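Side-chain contacts in potential RNA-dependent RNA polymerase (Human picobirnavirus, PDB 5I62), which acts as an RNA-directed RNA polymerase, probably in both transcription and genome replication of a small double-stranded RNA virus: residues P63-M66 with E67-D71; G415-S418 with T419-L423. All blocks are in the same frame, centred on the assembly; numbering follows the deposited sequence.

Contact 1 is the opening of helix 63-73. Contact 2 is the step from strand 416-417 into helix 419-427. Their centres lie about 10 Å apart, and they touch directly. The carboxylate of E69 joins them: E69 OE1 probably bonds to S418 OG at 2.6 Å, and E69 OE2 probably to T419 OG1 at 2.8 Å. Contact 1 thus supplies an acidic group to the start of the helix in contact 2. Beside it, F68 packs against the chain before that helix, with F68 CE2 3.5 Å from V416 O. Strand 401-404 links the two again: W402 bonds to T64 and pairs with V416. No ligand or metal lies among the residues of either contact; both are structural, a helix start and a helix cap.

Contact 1: residues P63-M66 with E67-D71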
ATOM      1  N   PRO A  63      12.806 -20.487 -15.748  1.00 29.20           N
ATOM      2  CA  PRO A  63      11.495 -21.120 -15.544  1.00 26.00           C
ATOM      3  C   PRO A  63      10.745 -20.626 -14.314  1.00 27.75           C
ATOM      4  O   PRO A  63       9.509 -20.627 -14.338  1.00 30.44           O
ATOM      5  CB  PRO A  63      11.838 -22.611 -15.425  1.00 31.64           C
ATOM      6  CG  PRO A  63      13.224 -22.629 -14.903  1.00 28.89           C
ATOM      7  CD  PRO A  63      13.915 -21.436 -15.531  1.00 32.47           C
ATOM      8  N   THR A  64      11.429 -20.223 -13.236  1.00 21.82           N
ATOM      9  CA  THR A  64      10.680 -19.676 -12.113  1.00 25.64           C
ATOM     10  C   THR A  64      10.163 -18.266 -12.411  1.00 23.69           C
ATOM     11  O   THR A  64       9.182 -17.844 -11.793  1.00 22.98           O
ATOM     12  CB  THR A  64      11.507 -19.683 -10.810  1.00 23.30           C
ATOM     13  OG1 THR A  64      12.562 -18.714 -10.873  1.00 23.76           O
ATOM     14  CG2 THR A  64      12.096 -21.072 -10.552  1.00 27.15           C
ATOM     15  N   LEU A  65      10.795 -17.533 -13.335  1.00 21.34           N
ATOM     16  CA  LEU A  65      10.213 -16.266 -13.783  1.00 20.74           C
ATOM     17  C   LEU A  65       8.936 -16.516 -14.574  1.00 22.91           C
ATOM     18  O   LEU A  65       7.960 -15.761 -14.453  1.00 21.52           O
ATOM     19  CB  LEU A  65      11.210 -15.467 -14.622  1.00 20.69           C
ATOM     20  CG  LEU A  65      10.674 -14.126 -15.163  1.00 23.20           C
ATOM     21  CD1 LEU A  65      10.157 -13.222 -14.040  1.00 18.18           C
ATOM     22  CD2 LEU A  65      11.716 -13.396 -15.971  1.00 26.25           C
ATOM     23  N   MET A  66       8.925 -17.581 -15.384  1.00 22.86           N
ATOM     24  CA  MET A  66       7.715 -17.964 -16.104  1.00 25.12           C
ATOM     25  C   MET A  66       6.608 -18.374 -15.138  1.00 25.38           C
ATOM     26  O   MET A  66       5.439 -18.025 -15.344  1.00 24.89           O
ATOM     27  CB  MET A  66       8.022 -19.091 -17.091  1.00 28.90           C
ATOM     28  CG  MET A  66       6.852 -19.509 -17.997  1.00 31.82           C
ATOM     29  SD  MET A  66       6.192 -18.174 -19.043  1.00 43.27           S
ATOM     30  CE  MET A  66       7.676 -17.539 -19.741  1.00 30.99           C
ATOM     31  N   GLU A  67       6.954 -19.115 -14.078  1.00 22.88           N
ATOM     32  CA  GLU A  67       5.955 -19.463 -13.067  1.00 24.54           C
ATOM     33  C   GLU A  67       5.371 -18.221 -12.419  1.00 22.22           C
ATOM     34  O   GLU A  67       4.165 -18.157 -12.163  1.00 23.74           O
ATOM     35  CB  GLU A  67       6.557 -20.344 -11.979  1.00 27.88           C
ATOM     36  CG  GLU A  67       6.925 -21.728 -12.408  1.00 33.07           C
ATOM     37  CD  GLU A  67       8.127 -22.250 -11.622  1.00 39.07           C
ATOM     38  OE1 GLU A  67       8.976 -22.959 -12.214  1.00 40.71           O
ATOM     39  OE2 GLU A  67       8.242 -21.914 -10.416  1.00 42.65           O
ATOM     40  N   PHE A  68       6.229 -17.251 -12.100  1.00 20.41           N
ATOM     41  CA  PHE A  68       5.798 -15.980 -11.525  1.00 20.36           C
ATOM     42  C   PHE A  68       4.842 -15.258 -12.465  1.00 21.12           C
ATOM     43  O   PHE A  68       3.776 -14.796 -12.050  1.00 21.03           O
ATOM     44  CB  PHE A  68       7.051 -15.156 -11.230  1.00 20.91           C
ATOM     45  CG  PHE A  68       6.820 -13.688 -10.955  1.00 23.13           C
ATOM     46  CD1 PHE A  68       6.455 -13.247  -9.695  1.00 21.73           C
ATOM     47  CD2 PHE A  68       7.082 -12.748 -11.936  1.00 20.98           C
ATOM     48  CE1 PHE A  68       6.304 -11.888  -9.434  1.00 19.54           C
ATOM     49  CE2 PHE A  68       6.932 -11.390 -11.679  1.00 21.83           C
ATOM     50  CZ  PHE A  68       6.543 -10.967 -10.414  1.00 16.51           C
ATOM     51  N   GLU A  69       5.197 -15.196 -13.749  1.00 20.92           N
ATOM     52  CA  GLU A  69       4.343 -14.575 -14.752  1.00 21.03           C
ATOM     53  C   GLU A  69       3.014 -15.316 -14.895  1.00 25.70           C
ATOM     54  O   GLU A  69       1.950 -14.688 -14.956  1.00 21.70           O
ATOM     55  CB  GLU A  69       5.075 -14.528 -16.092  1.00 23.96           C
ATOM     56  CG  GLU A  69       6.218 -13.517 -16.174  1.00 21.35           C
ATOM     57  CD  GLU A  69       5.752 -12.165 -16.705  1.00 23.90           C
ATOM     58  OE1 GLU A  69       4.529 -11.901 -16.640  1.00 24.36           O
ATOM     59  OE2 GLU A  69       6.602 -11.373 -17.184  1.00 22.45           O
ATOM     60  N   ASP A  70       3.064 -16.655 -14.988  1.00 21.41           N
ATOM     61  CA  ASP A  70       1.856 -17.471 -15.063  1.00 21.22           C
ATOM     62  C   ASP A  70       0.946 -17.246 -13.863  1.00 26.80           C
ATOM     63  O   ASP A  70      -0.282 -17.163 -14.005  1.00 28.13           O
ATOM     64  CB  ASP A  70       2.216 -18.956 -15.147  1.00 27.38           C
ATOM     65  CG  ASP A  70       2.600 -19.399 -16.543  1.00 37.21           C
ATOM     66  OD1 ASP A  70       2.420 -18.613 -17.497  1.00 39.80           O
ATOM     67  OD2 ASP A  70       3.072 -20.548 -16.689  1.00 35.53           O
ATOM     68  N   ASP A  71       1.533 -17.192 -12.666  1.00 22.44           N
ATOM     69  CA  ASP A  71       0.763 -16.900 -11.460  1.00 24.13           C
ATOM     70  C   ASP A  71       0.013 -15.567 -11.572  1.00 25.54           C
ATOM     71  O   ASP A  71      -1.185 -15.492 -11.276  1.00 23.92           O
ATOM     72  CB  ASP A  71       1.693 -16.895 -10.252  1.00 26.26           C
ATOM     73  CG  ASP A  71       0.976 -16.570  -8.968  1.00 36.85           C
ATOM     74  OD1 ASP A  71       0.144 -17.382  -8.510  1.00 42.01           O
ATOM     75  OD2 ASP A  71       1.236 -15.483  -8.416  1.00 42.20           O
TER
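E69 is held at both ends: its backbone N donates to L65 O at 2.9 Å, and each oxygen of its buried carboxylate is gripped by two groups. The backbone bond is one of the i to i+4 bonds in the first turns of the alpha helix 63-73. E69 OE1 is bonded to S418 OG and M420 N, and E69 OE2 to T419 OG1 and H457 NE2, so the side chain ties this helix to a later one. Along the backbone, D70 N donates to M66 O at 2.8 Å, with an N-H...O angle of 169°. The same pattern runs back through F68 N to T64 O and E67 N to P63 O. On the side chains, E67 turns back toward the start of the helix. Its CG lies beside the backbone N (chi1 -69°), and a further bend at chi2 lays the exposed carboxylate along P63 and T64. E67 OE2 is then 3.9 Å from T64 CG2. E67 OE1 comes within 3.2 Å of P63 O, but both are acceptors, so this is proximity and not a bond. The nearby N-terminal end of the helix may ease the closeness of these two oxygens. M66 folds at chi2 and chi3 and crosses D70 at a slant, with M66 SD 4.1 Å from D70 OD1. That oxygen is held by Y52 of helix 44-55, while T64 OG1 bonds to D395 and W402. The apolar part of the turn is L65 with F68. L65 CD1 approaches the ring obliquely, 3.8 Å from F68 CD2.

Contact 2: residues G415-S418 with T419-L423; sequences GVYS and TMRAL
S418 is the N-cap of helix 419-427, and its OG accepts from R421 N at 3.0 Å. The bond is nearly straight, at 174°. S418 OG lies anti to its own backbone N (chi1 168°), which swings it over the first turn. The serine carbonyl serves the same turn, since S418 O takes A422 N at 3.0 Å. Y417 and R421 pack beside the cap. The arginine chain is extended from CG to NE and runs obliquely past the phenol, with R421 CD 3.5 Å from Y417 OH. The ring and guanidinium planes are 55° apart. The ring also turns its edge to the helix, where Y417 CE2 is 4.0 Å from A422 N. One water joins the two polar ends. It lies in the plane of each group, at its edge, 3.1 Å from Y417 OH and 3.3 Å from R421 NE, whose hydrogen it accepts. R421 NH1 has a weak, long ion pair with E190. The guanidinium also lies close to R400 and R425. S418 OG, meanwhile, meets the E69 carboxylate. This suits a hydroxyl that accepts from the helix and probably donates to the acid, so that the buried cap is satisfied on both counts.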
ATOM      1  N   GLY A 415      14.728  -6.380  -9.355  1.00 22.75           N
ATOM      2  CA  GLY A 415      13.375  -6.904  -9.276  1.00 18.91           C
ATOM      3  C   GLY A 415      12.676  -6.878 -10.628  1.00 19.57           C
ATOM      4  O   GLY A 415      12.646  -5.850 -11.305  1.00 19.61           O
ATOM      5  N   VAL A 416      12.115  -8.012 -11.022  1.00 18.85           N
ATOM      6  CA  VAL A 416      11.446  -8.149 -12.302  1.00 17.62           C
ATOM      7  C   VAL A 416       9.942  -8.083 -12.062  1.00 16.72           C
ATOM      8  O   VAL A 416       9.377  -8.921 -11.353  1.00 16.06           O
ATOM      9  CB  VAL A 416      11.841  -9.455 -13.012  1.00 18.97           C
ATOM     10  CG1 VAL A 416      11.072  -9.576 -14.342  1.00 18.95           C
ATOM     11  CG2 VAL A 416      13.361  -9.506 -13.243  1.00 18.21           C
ATOM     12  N   TYR A 417       9.300  -7.093 -12.659  1.00 17.72           N
ATOM     13  CA  TYR A 417       7.856  -6.972 -12.600  1.00 16.50           C
ATOM     14  C   TYR A 417       7.234  -7.827 -13.700  1.00 19.49           C
ATOM     15  O   TYR A 417       7.816  -8.012 -14.770  1.00 20.14           O
ATOM     16  CB  TYR A 417       7.467  -5.507 -12.746  1.00 18.57           C
ATOM     17  CG  TYR A 417       6.049  -5.155 -12.368  1.00 20.51           C
ATOM     18  CD1 TYR A 417       5.726  -4.802 -11.064  1.00 18.56           C
ATOM     19  CD2 TYR A 417       5.052  -5.125 -13.326  1.00 20.60           C
ATOM     20  CE1 TYR A 417       4.419  -4.448 -10.717  1.00 23.04           C
ATOM     21  CE2 TYR A 417       3.754  -4.774 -13.002  1.00 22.65           C
ATOM     22  CZ  TYR A 417       3.443  -4.435 -11.698  1.00 24.48           C
ATOM     23  OH  TYR A 417       2.154  -4.095 -11.390  1.00 23.74           O
ATOM     24  N   SER A 418       6.056  -8.375 -13.422  1.00 18.93           N
ATOM     25  CA  SER A 418       5.382  -9.223 -14.397  1.00 19.80           C
ATOM     26  C   SER A 418       4.906  -8.402 -15.591  1.00 19.92           C
ATOM     27  O   SER A 418       4.129  -7.458 -15.424  1.00 16.74           O
ATOM     28  CB  SER A 418       4.192  -9.920 -13.749  1.00 19.91           C
ATOM     29  OG  SER A 418       3.379 -10.525 -14.735  1.00 20.57           O
ATOM     30  N   THR A 419       5.340  -8.777 -16.798  1.00 18.10           N
ATOM     31  CA  THR A 419       4.771  -8.146 -17.989  1.00 18.98           C
ATOM     32  C   THR A 419       3.293  -8.479 -18.132  1.00 19.65           C
ATOM     33  O   THR A 419       2.518  -7.672 -18.666  1.00 20.73           O
ATOM     34  CB  THR A 419       5.524  -8.571 -19.250  1.00 22.44           C
ATOM     35  OG1 THR A 419       5.500 -10.006 -19.381  1.00 23.41           O
ATOM     36  CG2 THR A 419       6.964  -8.076 -19.204  1.00 22.15           C
ATOM     37  N   MET A 420       2.879  -9.668 -17.684  1.00 20.51           N
ATOM     38  CA  MET A 420       1.463 -10.022 -17.778  1.00 19.59           C
ATOM     39  C   MET A 420       0.623  -9.118 -16.886  1.00 18.94           C
ATOM     40  O   MET A 420      -0.427  -8.611 -17.304  1.00 18.93           O
ATOM     41  CB  MET A 420       1.231 -11.496 -17.429  1.00 19.15           C
ATOM     42  CG  MET A 420       1.826 -12.494 -18.440  1.00 24.57           C
ATOM     43  SD  MET A 420       1.165 -12.321 -20.123  1.00 27.36           S
ATOM     44  CE  MET A 420      -0.571 -12.376 -19.828  1.00 29.70           C
ATOM     45  N   ARG A 421       1.073  -8.901 -15.654  1.00 17.42           N
ATOM     46  CA  ARG A 421       0.385  -7.954 -14.783  1.00 19.30           C
ATOM     47  C   ARG A 421       0.369  -6.559 -15.394  1.00 19.14           C
ATOM     48  O   ARG A 421      -0.657  -5.860 -15.342  1.00 18.51           O
ATOM     49  CB  ARG A 421       1.033  -7.924 -13.406  1.00 18.02           C
ATOM     50  CG  ARG A 421       0.304  -7.022 -12.403  1.00 21.32           C
ATOM     51  CD  ARG A 421       0.817  -7.313 -11.009  1.00 24.89           C
ATOM     52  NE  ARG A 421       0.119  -6.618  -9.931  1.00 27.90           N
ATOM     53  CZ  ARG A 421      -1.033  -7.011  -9.390  1.00 32.27           C
ATOM     54  NH1 ARG A 421      -1.674  -8.087  -9.852  1.00 26.39           N
ATOM     55  NH2 ARG A 421      -1.555  -6.316  -8.387  1.00 31.55           N
ATOM     56  N   ALA A 422       1.494  -6.140 -15.984  1.00 18.47           N
ATOM     57  CA  ALA A 422       1.551  -4.835 -16.636  1.00 19.01           C
ATOM     58  C   ALA A 422       0.504  -4.730 -17.738  1.00 18.29           C
ATOM     59  O   ALA A 422      -0.219  -3.731 -17.829  1.00 18.38           O
ATOM     60  CB  ALA A 422       2.953  -4.579 -17.192  1.00 18.92           C
ATOM     61  N   LEU A 423       0.407  -5.758 -18.589  1.00 19.51           N
ATOM     62  CA  LEU A 423      -0.550  -5.724 -19.697  1.00 20.11           C
ATOM     63  C   LEU A 423      -1.980  -5.580 -19.198  1.00 21.12           C
ATOM     64  O   LEU A 423      -2.773  -4.828 -19.775  1.00 19.25           O
ATOM     65  CB  LEU A 423      -0.424  -6.977 -20.549  1.00 21.27           C
ATOM     66  CG  LEU A 423       0.750  -7.026 -21.506  1.00 21.86           C
ATOM     67  CD1 LEU A 423       0.755  -8.370 -22.215  1.00 25.19           C
ATOM     68  CD2 LEU A 423       0.601  -5.881 -22.518  1.00 25.17           C
TER
HETATM   69  O   HOH W   1       1.196  -3.909  -8.464  1.00 36.67           O